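Local atomic coordinates of adhesin (Neisseria meningitidis, PDB entry 5MY7), a protein that inhibits lysozyme and probably also serves the meningococcus as a surface adhesin. Residues 85-97 with 106-118. Sequence-based numbering, arbitrary orientation.
Sequences GKEGGYVLGTGVM and PIMITAPDNQIVF
Val91 and Thr110 face each other as an antiparallel hydrogen-bonded pair, Val91 N giving to Thr110 O at 3.0 Å and Thr110 N returning a bond to Val91 O that is nearly straight (172° at the hydrogen). Two residues along, Gly93 and Met108 repeat the exchange. Between these pairs Leu92 sits opposite Ile109 in a non-hydrogen-bonded pair, where the CA atoms draw in to 4.5 Å and the Leu92 CA hydrogen points to Met108 O. The ladder is prolonged by a side chain: with chi1 at -168° the hydroxyl of Thr94 swings away from its own amide nitrogen. Its OG1 donates to Pro106 O, the Thr94 OG1 to Pro106 O distance being 2.8 Å, well tilted from the carbonyl plane, while Ile107 CG2 packs beside it. On the face carrying Leu92 and Ile109, Leu92 CD1 rests across both Ile107 CD1 (3.9 Å) and Ile109 CG1. Past the other end of the ladder, Pro112 CD stands 3.8 Å above the centroid of the Tyr90 ring, almost on the ring normal, a CH-pi contact; Val117 CG2 comes to the ring's edge and Ala111 CB meets Tyr90 CE2 at 3.9 Å. Strands 91-94 and 107-110 are the central pair of a four-stranded antiparallel up-and-down sheet in this ACP-like domain, flanked by 82-84 and 116-121. Leu92 and Ile107 reach strands 56-63 and 43-50 of the domain's other sheet. On the face of Val91 and Thr110, a water joins Val91 O to Thr110 OG1, giving that carbonyl a second partner. Farther out, a classic bulge lets Val117 N and Phe118 N both give to Ile109 O, and Asp113, the third residue of the type I turn 111-114, accepts from Gln115 N through OD1 in an Asx turn, Asp113 OD2 meeting Gln115 NE2 at 3.1 Å.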
ATOM      1  N   GLY A  85      -6.575   3.763  -2.225  1.00 17.74           N
ATOM      2  CA  GLY A  85      -7.164   3.536  -3.550  1.00 19.15           C
ATOM      3  C   GLY A  85      -8.654   3.774  -3.573  1.00 22.72           C
ATOM      4  O   GLY A  85      -9.275   3.984  -2.536  1.00 27.38           O
ATOM      5  N   LYS A  86      -9.189   3.773  -4.782  1.00 25.20           N
ATOM      6  CA  LYS A  86     -10.596   4.079  -5.046  1.00 30.19           C
ATOM      7  C   LYS A  86     -11.249   2.971  -5.891  1.00 26.58           C
ATOM      8  O   LYS A  86     -10.540   2.210  -6.553  1.00 23.65           O
ATOM      9  CB  LYS A  86     -10.746   5.483  -5.666  1.00 37.82           C
ATOM     10  CG  LYS A  86     -10.214   5.680  -7.073  1.00 46.13           C
ATOM     11  CD  LYS A  86     -10.164   7.180  -7.481  1.00 52.81           C
ATOM     12  CE  LYS A  86      -9.096   7.489  -8.538  1.00 60.63           C
ATOM     13  NZ  LYS A  86      -9.139   6.599  -9.746  1.00 66.55           N
ATOM     14  N   GLU A  87     -12.594   2.913  -5.900  1.00 29.94           N
ATOM     15  CA  GLU A  87     -13.293   1.891  -6.696  1.00 30.75           C
ATOM     16  C   GLU A  87     -12.931   2.027  -8.142  1.00 29.11           C
ATOM     17  O   GLU A  87     -13.021   3.124  -8.710  1.00 29.51           O
ATOM     18  CB  GLU A  87     -14.827   1.986  -6.586  1.00 35.35           C
ATOM     19  CG  GLU A  87     -15.616   0.931  -7.444  1.00 40.62           C
ATOM     20  CD  GLU A  87     -15.236  -0.562  -7.207  1.00 42.96           C
ATOM     21  OE1 GLU A  87     -15.033  -0.841  -6.067  1.00 38.07           O
ATOM     22  OE2 GLU A  87     -15.174  -1.507  -8.103  1.00 41.63           O
ATOM     23  N   GLY A  88     -12.551   0.914  -8.749  1.00 28.52           N
ATOM     24  CA  GLY A  88     -12.076   0.903 -10.138  1.00 30.61           C
ATOM     25  C   GLY A  88     -10.588   0.969 -10.381  1.00 29.24           C
ATOM     26  O   GLY A  88     -10.133   0.751 -11.526  1.00 33.88           O
ATOM     27  N   GLY A  89      -9.843   1.310  -9.339  1.00 25.40           N
ATOM     28  CA  GLY A  89      -8.406   1.304  -9.367  1.00 24.16           C
ATOM     29  C   GLY A  89      -7.794   0.139  -8.558  1.00 20.12           C
ATOM     30  O   GLY A  89      -8.468  -0.734  -7.979  1.00 21.67           O
ATOM     31  N   TYR A  90      -6.468   0.161  -8.487  1.00 19.47           N
ATOM     32  CA  TYR A  90      -5.733  -0.735  -7.581  1.00 17.87           C
ATOM     33  C   TYR A  90      -6.013  -0.318  -6.130  1.00 17.06           C
ATOM     34  O   TYR A  90      -6.124   0.900  -5.825  1.00 18.61           O
ATOM     35  CB  TYR A  90      -4.203  -0.717  -7.866  1.00 19.21           C
ATOM     36  CG  TYR A  90      -3.825  -1.482  -9.137  1.00 19.17           C
ATOM     37  CD1 TYR A  90      -3.835  -0.852 -10.385  1.00 21.85           C
ATOM     38  CD2 TYR A  90      -3.409  -2.803  -9.082  1.00 19.28           C
ATOM     39  CE1 TYR A  90      -3.497  -1.551 -11.533  1.00 23.99           C
ATOM     40  CE2 TYR A  90      -3.063  -3.510 -10.228  1.00 20.09           C
ATOM     41  CZ  TYR A  90      -3.106  -2.877 -11.458  1.00 22.07           C
ATOM     42  OH  TYR A  90      -2.756  -3.555 -12.612  1.00 26.79           O
ATOM     43  N   VAL A  91      -6.011  -1.310  -5.220  1.00 16.34           N
ATOM     44  CA  VAL A  91      -6.262  -1.064  -3.791  1.00 16.66           C
ATOM     45  C   VAL A  91      -5.209  -1.775  -2.941  1.00 15.95           C
ATOM     46  O   VAL A  91      -5.038  -3.021  -3.045  1.00 17.85           O
ATOM     47  CB  VAL A  91      -7.693  -1.534  -3.392  1.00 17.97           C
ATOM     48  CG1 VAL A  91      -7.926  -1.395  -1.880  1.00 18.47           C
ATOM     49  CG2 VAL A  91      -8.754  -0.729  -4.163  1.00 19.46           C
ATOM     50  N   LEU A  92      -4.527  -1.000  -2.096  1.00 15.37           N
ATOM     51  CA  LEU A  92      -3.513  -1.525  -1.171  1.00 15.94           C
ATOM     52  C   LEU A  92      -4.070  -1.593   0.254  1.00 16.25           C
ATOM     53  O   LEU A  92      -4.607  -0.590   0.746  1.00 17.92           O
ATOM     54  CB  LEU A  92      -2.220  -0.716  -1.247  1.00 16.99           C
ATOM     55  CG  LEU A  92      -0.981  -1.232  -0.450  1.00 18.59           C
ATOM     56  CD1 LEU A  92       0.297  -0.734  -1.115  1.00 19.44           C
ATOM     57  CD2 LEU A  92      -0.936  -0.864   1.028  1.00 19.28           C
ATOM     58  N   GLY A  93      -3.923  -2.751   0.914  1.00 16.69           N
ATOM     59  CA  GLY A  93      -4.310  -2.909   2.318  1.00 17.82           C
ATOM     60  C   GLY A  93      -3.111  -3.287   3.211  1.00 17.83           C
ATOM     61  O   GLY A  93      -2.232  -4.103   2.797  1.00 18.80           O
ATOM     62  N   THR A  94      -3.021  -2.635   4.365  1.00 19.39           N
ATOM     63  CA  THR A  94      -1.920  -2.819   5.325  1.00 21.22           C
ATOM     64  C   THR A  94      -2.394  -2.574   6.750  1.00 21.56           C
ATOM     65  O   THR A  94      -3.607  -2.468   6.980  1.00 22.64           O
ATOM     66  CB  THR A  94      -0.709  -1.950   4.943  1.00 21.80           C
ATOM     67  OG1 THR A  94       0.450  -2.351   5.723  1.00 24.26           O
ATOM     68  CG2 THR A  94      -0.977  -0.477   5.109  1.00 21.60           C
ATOM     69  N   GLY A  95      -1.471  -2.569   7.711  1.00 24.96           N
ATOM     70  CA  GLY A  95      -1.796  -2.239   9.083  1.00 24.62           C
ATOM     71  C   GLY A  95      -1.868  -0.747   9.359  1.00 25.07           C
ATOM     72  O   GLY A  95      -2.182   0.077   8.478  1.00 26.85           O
ATOM     73  N   VAL A  96      -1.664  -0.393  10.616  1.00 27.61           N
ATOM     74  CA  VAL A  96      -1.603   0.999  11.016  1.00 28.77           C
ATOM     75  C   VAL A  96      -0.199   1.534  10.673  1.00 30.18           C
ATOM     76  O   VAL A  96       0.820   0.901  10.988  1.00 37.94           O
ATOM     77  CB  VAL A  96      -1.970   1.212  12.489  1.00 33.78           C
ATOM     78  CG1 VAL A  96      -2.015   2.716  12.784  1.00 34.83           C
ATOM     79  CG2 VAL A  96      -3.327   0.594  12.785  1.00 38.44           C
ATOM     80  N   MET A  97      -0.175   2.687  10.004  1.00 31.38           N
ATOM     81  CA  MET A  97       1.053   3.274   9.423  1.00 33.00           C
ATOM     82  C   MET A  97       1.412   4.580  10.106  1.00 37.46           C
ATOM     83  O   MET A  97       0.699   5.553   9.983  1.00 47.88           O
ATOM     84  CB  MET A  97       0.830   3.523   7.928  1.00 31.81           C
ATOM     85  CG  MET A  97       0.494   2.280   7.134  1.00 32.13           C
ATOM     86  SD  MET A  97       1.826   1.052   7.104  1.00 32.22           S
ATOM     87  CE  MET A  97       2.736   1.520   5.647  1.00 37.83           C
ATOM     88  N   PRO A 106       2.880  -5.990   7.041  1.00 22.55           N
ATOM     89  CA  PRO A 106       2.656  -6.714   5.787  1.00 20.91           C
ATOM     90  C   PRO A 106       1.720  -5.914   4.863  1.00 19.62           C
ATOM     91  O   PRO A 106       0.973  -5.051   5.363  1.00 20.22           O
ATOM     92  CB  PRO A 106       1.993  -8.005   6.253  1.00 23.44           C
ATOM     93  CG  PRO A 106       1.138  -7.534   7.432  1.00 25.89           C
ATOM     94  CD  PRO A 106       1.960  -6.438   8.111  1.00 23.70           C
ATOM     95  N   ILE A 107       1.706  -6.207   3.559  1.00 17.46           N
ATOM     96  CA  ILE A 107       0.743  -5.582   2.631  1.00 17.11           C
ATOM     97  C   ILE A 107       0.100  -6.590   1.685  1.00 17.71           C
ATOM     98  O   ILE A 107       0.601  -7.727   1.504  1.00 18.77           O
ATOM     99  CB  ILE A 107       1.352  -4.407   1.794  1.00 17.48           C
ATOM    100  CG1 ILE A 107       2.273  -4.874   0.631  1.00 18.69           C
ATOM    101  CG2 ILE A 107       2.030  -3.368   2.664  1.00 19.39           C
ATOM    102  CD1 ILE A 107       2.625  -3.758  -0.373  1.00 20.09           C
ATOM    103  N   MET A 108      -1.000  -6.177   1.065  1.00 16.86           N
ATOM    104  CA  MET A 108      -1.571  -6.848  -0.124  1.00 17.24           C
ATOM    105  C   MET A 108      -2.047  -5.808  -1.110  1.00 15.99           C
ATOM    106  O   MET A 108      -2.374  -4.670  -0.685  1.00 16.85           O
ATOM    107  CB  MET A 108      -2.681  -7.807   0.248  1.00 21.46           C
ATOM    108  CG  MET A 108      -3.879  -7.115   0.934  1.00 23.01           C
ATOM    109  SD  MET A 108      -5.146  -8.245   1.554  1.00 28.86           S
ATOM    110  CE  MET A 108      -4.441  -9.297   2.765  1.00 36.25           C
ATOM    111  N   ILE A 109      -2.053  -6.146  -2.414  1.00 16.09           N
ATOM    112  CA  ILE A 109      -2.570  -5.249  -3.468  1.00 15.54           C
ATOM    113  C   ILE A 109      -3.536  -6.047  -4.347  1.00 16.20           C
ATOM    114  O   ILE A 109      -3.208  -7.144  -4.872  1.00 17.02           O
ATOM    115  CB  ILE A 109      -1.455  -4.623  -4.349  1.00 16.98           C
ATOM    116  CG1 ILE A 109      -0.423  -3.848  -3.491  1.00 17.75           C
ATOM    117  CG2 ILE A 109      -2.039  -3.692  -5.401  1.00 19.78           C
ATOM    118  CD1 ILE A 109       0.829  -3.369  -4.223  1.00 18.84           C
ATOM    119  N   THR A 110      -4.753  -5.463  -4.519  1.00 15.83           N
ATOM    120  CA  THR A 110      -5.797  -6.025  -5.325  1.00 16.38           C
ATOM    121  C   THR A 110      -5.946  -5.191  -6.604  1.00 15.99           C
ATOM    122  O   THR A 110      -5.909  -3.961  -6.567  1.00 17.31           O
ATOM    123  CB  THR A 110      -7.131  -6.071  -4.520  1.00 18.15           C
ATOM    124  OG1 THR A 110      -6.961  -6.826  -3.314  1.00 18.31           O
ATOM    125  CG2 THR A 110      -8.216  -6.732  -5.327  1.00 19.27           C
ATOM    126  N   ALA A 111      -6.116  -5.891  -7.735  1.00 16.79           N
ATOM    127  CA  ALA A 111      -6.306  -5.249  -9.037  1.00 16.99           C
ATOM    128  C   ALA A 111      -7.763  -4.766  -9.233  1.00 18.19           C
ATOM    129  O   ALA A 111      -8.666  -5.158  -8.458  1.00 17.62           O
ATOM    130  CB  ALA A 111      -5.904  -6.230 -10.124  1.00 19.86           C
ATOM    131  N   PRO A 112      -8.019  -3.944 -10.255  1.00 19.15           N
ATOM    132  CA  PRO A 112      -9.405  -3.487 -10.532  1.00 21.21           C
ATOM    133  C   PRO A 112     -10.427  -4.616 -10.737  1.00 20.38           C
ATOM    134  O   PRO A 112     -11.634  -4.392 -10.510  1.00 23.99           O
ATOM    135  CB  PRO A 112      -9.242  -2.676 -11.806  1.00 22.68           C
ATOM    136  CG  PRO A 112      -7.873  -2.111 -11.718  1.00 23.38           C
ATOM    137  CD  PRO A 112      -7.027  -3.222 -11.075  1.00 21.09           C
ATOM    138  N   ASP A 113      -9.992  -5.832 -11.120  1.00 20.60           N
ATOM    139  CA  ASP A 113     -10.893  -6.965 -11.318  1.00 21.12           C
ATOM    140  C   ASP A 113     -11.188  -7.748 -10.018  1.00 20.79           C
ATOM    141  O   ASP A 113     -11.792  -8.850 -10.086  1.00 21.41           O
ATOM    142  CB  ASP A 113     -10.422  -7.915 -12.444  1.00 22.62           C
ATOM    143  CG  ASP A 113      -9.109  -8.644 -12.112  1.00 24.56           C
ATOM    144  OD1 ASP A 113      -8.511  -8.384 -11.046  1.00 24.87           O
ATOM    145  OD2 ASP A 113      -8.692  -9.473 -12.973  1.00 32.47           O
ATOM    146  N   ASN A 114     -10.658  -7.234  -8.891  1.00 19.11           N
ATOM    147  CA  ASN A 114     -10.830  -7.862  -7.559  1.00 18.04           C
ATOM    148  C   ASN A 114      -9.949  -9.085  -7.288  1.00 19.75           C
ATOM    149  O   ASN A 114     -10.102  -9.730  -6.223  1.00 19.88           O
ATOM    150  CB  ASN A 114     -12.342  -8.212  -7.215  1.00 18.56           C
ATOM    151  CG  ASN A 114     -12.582  -8.389  -5.704  1.00 19.02           C
ATOM    152  OD1 ASN A 114     -12.204  -7.488  -4.913  1.00 19.44           O
ATOM    153  ND2 ASN A 114     -13.213  -9.528  -5.287  1.00 18.85           N
ATOM    154  N   GLN A 115      -8.983  -9.384  -8.195  1.00 19.33           N
ATOM    155  CA  GLN A 115      -7.996 -10.417  -7.907  1.00 20.95           C
ATOM    156  C   GLN A 115      -6.790  -9.846  -7.112  1.00 18.62           C
ATOM    157  O   GLN A 115      -6.312  -8.738  -7.428  1.00 19.65           O
ATOM    158  CB  GLN A 115      -7.525 -11.082  -9.217  1.00 23.77           C
ATOM    159  CG  GLN A 115      -8.676 -11.861  -9.895  1.00 30.88           C
ATOM    160  CD  GLN A 115      -8.225 -12.831 -10.951  1.00 35.07           C
ATOM    161  OE1 GLN A 115      -8.089 -14.017 -10.680  1.00 45.34           O
ATOM    162  NE2 GLN A 115      -7.955 -12.326 -12.150  1.00 39.72           N
ATOM    163  N   ILE A 116      -6.353 -10.591  -6.089  1.00 19.05           N
ATOM    164  CA  ILE A 116      -5.244 -10.190  -5.269  1.00 20.49           C
ATOM    165  C   ILE A 116      -3.970 -10.529  -6.076  1.00 21.38           C
ATOM    166  O   ILE A 116      -3.628 -11.671  -6.253  1.00 30.63           O
ATOM    167  CB  ILE A 116      -5.223 -10.806  -3.863  1.00 22.31           C
ATOM    168  CG1 ILE A 116      -6.584 -10.627  -3.152  1.00 24.21           C
ATOM    169  CG2 ILE A 116      -4.132 -10.180  -3.034  1.00 26.41           C
ATOM    170  CD1 ILE A 116      -6.829 -11.543  -1.936  1.00 29.97           C
ATOM    171  N   VAL A 117      -3.319  -9.513  -6.607  1.00 18.05           N
ATOM    172  CA  VAL A 117      -2.150  -9.689  -7.509  1.00 19.83           C
ATOM    173  C   VAL A 117      -0.804  -9.562  -6.784  1.00 19.09           C
ATOM    174  O   VAL A 117       0.236  -9.949  -7.345  1.00 23.41           O
ATOM    175  CB  VAL A 117      -2.211  -8.771  -8.741  1.00 21.01           C
ATOM    176  CG1 VAL A 117      -3.320  -9.199  -9.695  1.00 22.75           C
ATOM    177  CG2 VAL A 117      -2.334  -7.311  -8.396  1.00 22.39           C
ATOM    178  N   PHE A 118      -0.778  -9.030  -5.563  1.00 17.39           N
ATOM    179  CA  PHE A 118       0.395  -9.096  -4.679  1.00 18.12           C
ATOM    180  C   PHE A 118      -0.152  -9.570  -3.315  1.00 17.62           C
ATOM    181  O   PHE A 118      -0.873  -8.797  -2.619  1.00 17.95           O
ATOM    182  CB  PHE A 118       1.091  -7.726  -4.565  1.00 17.51           C
ATOM    183  CG  PHE A 118       1.719  -7.254  -5.882  1.00 17.86           C
ATOM    184  CD1 PHE A 118       0.960  -6.560  -6.824  1.00 18.82           C
ATOM    185  CD2 PHE A 118       3.059  -7.533  -6.203  1.00 19.03           C
ATOM    186  CE1 PHE A 118       1.500  -6.165  -8.038  1.00 18.33           C
ATOM    187  CE2 PHE A 118       3.570  -7.126  -7.429  1.00 19.39           C
ATOM    188  CZ  PHE A 118       2.809  -6.454  -8.339  1.00 18.74           C
TER
HETATM  189  O   HOH W   1      -5.975  -5.215  -1.249  1.00 20.25           O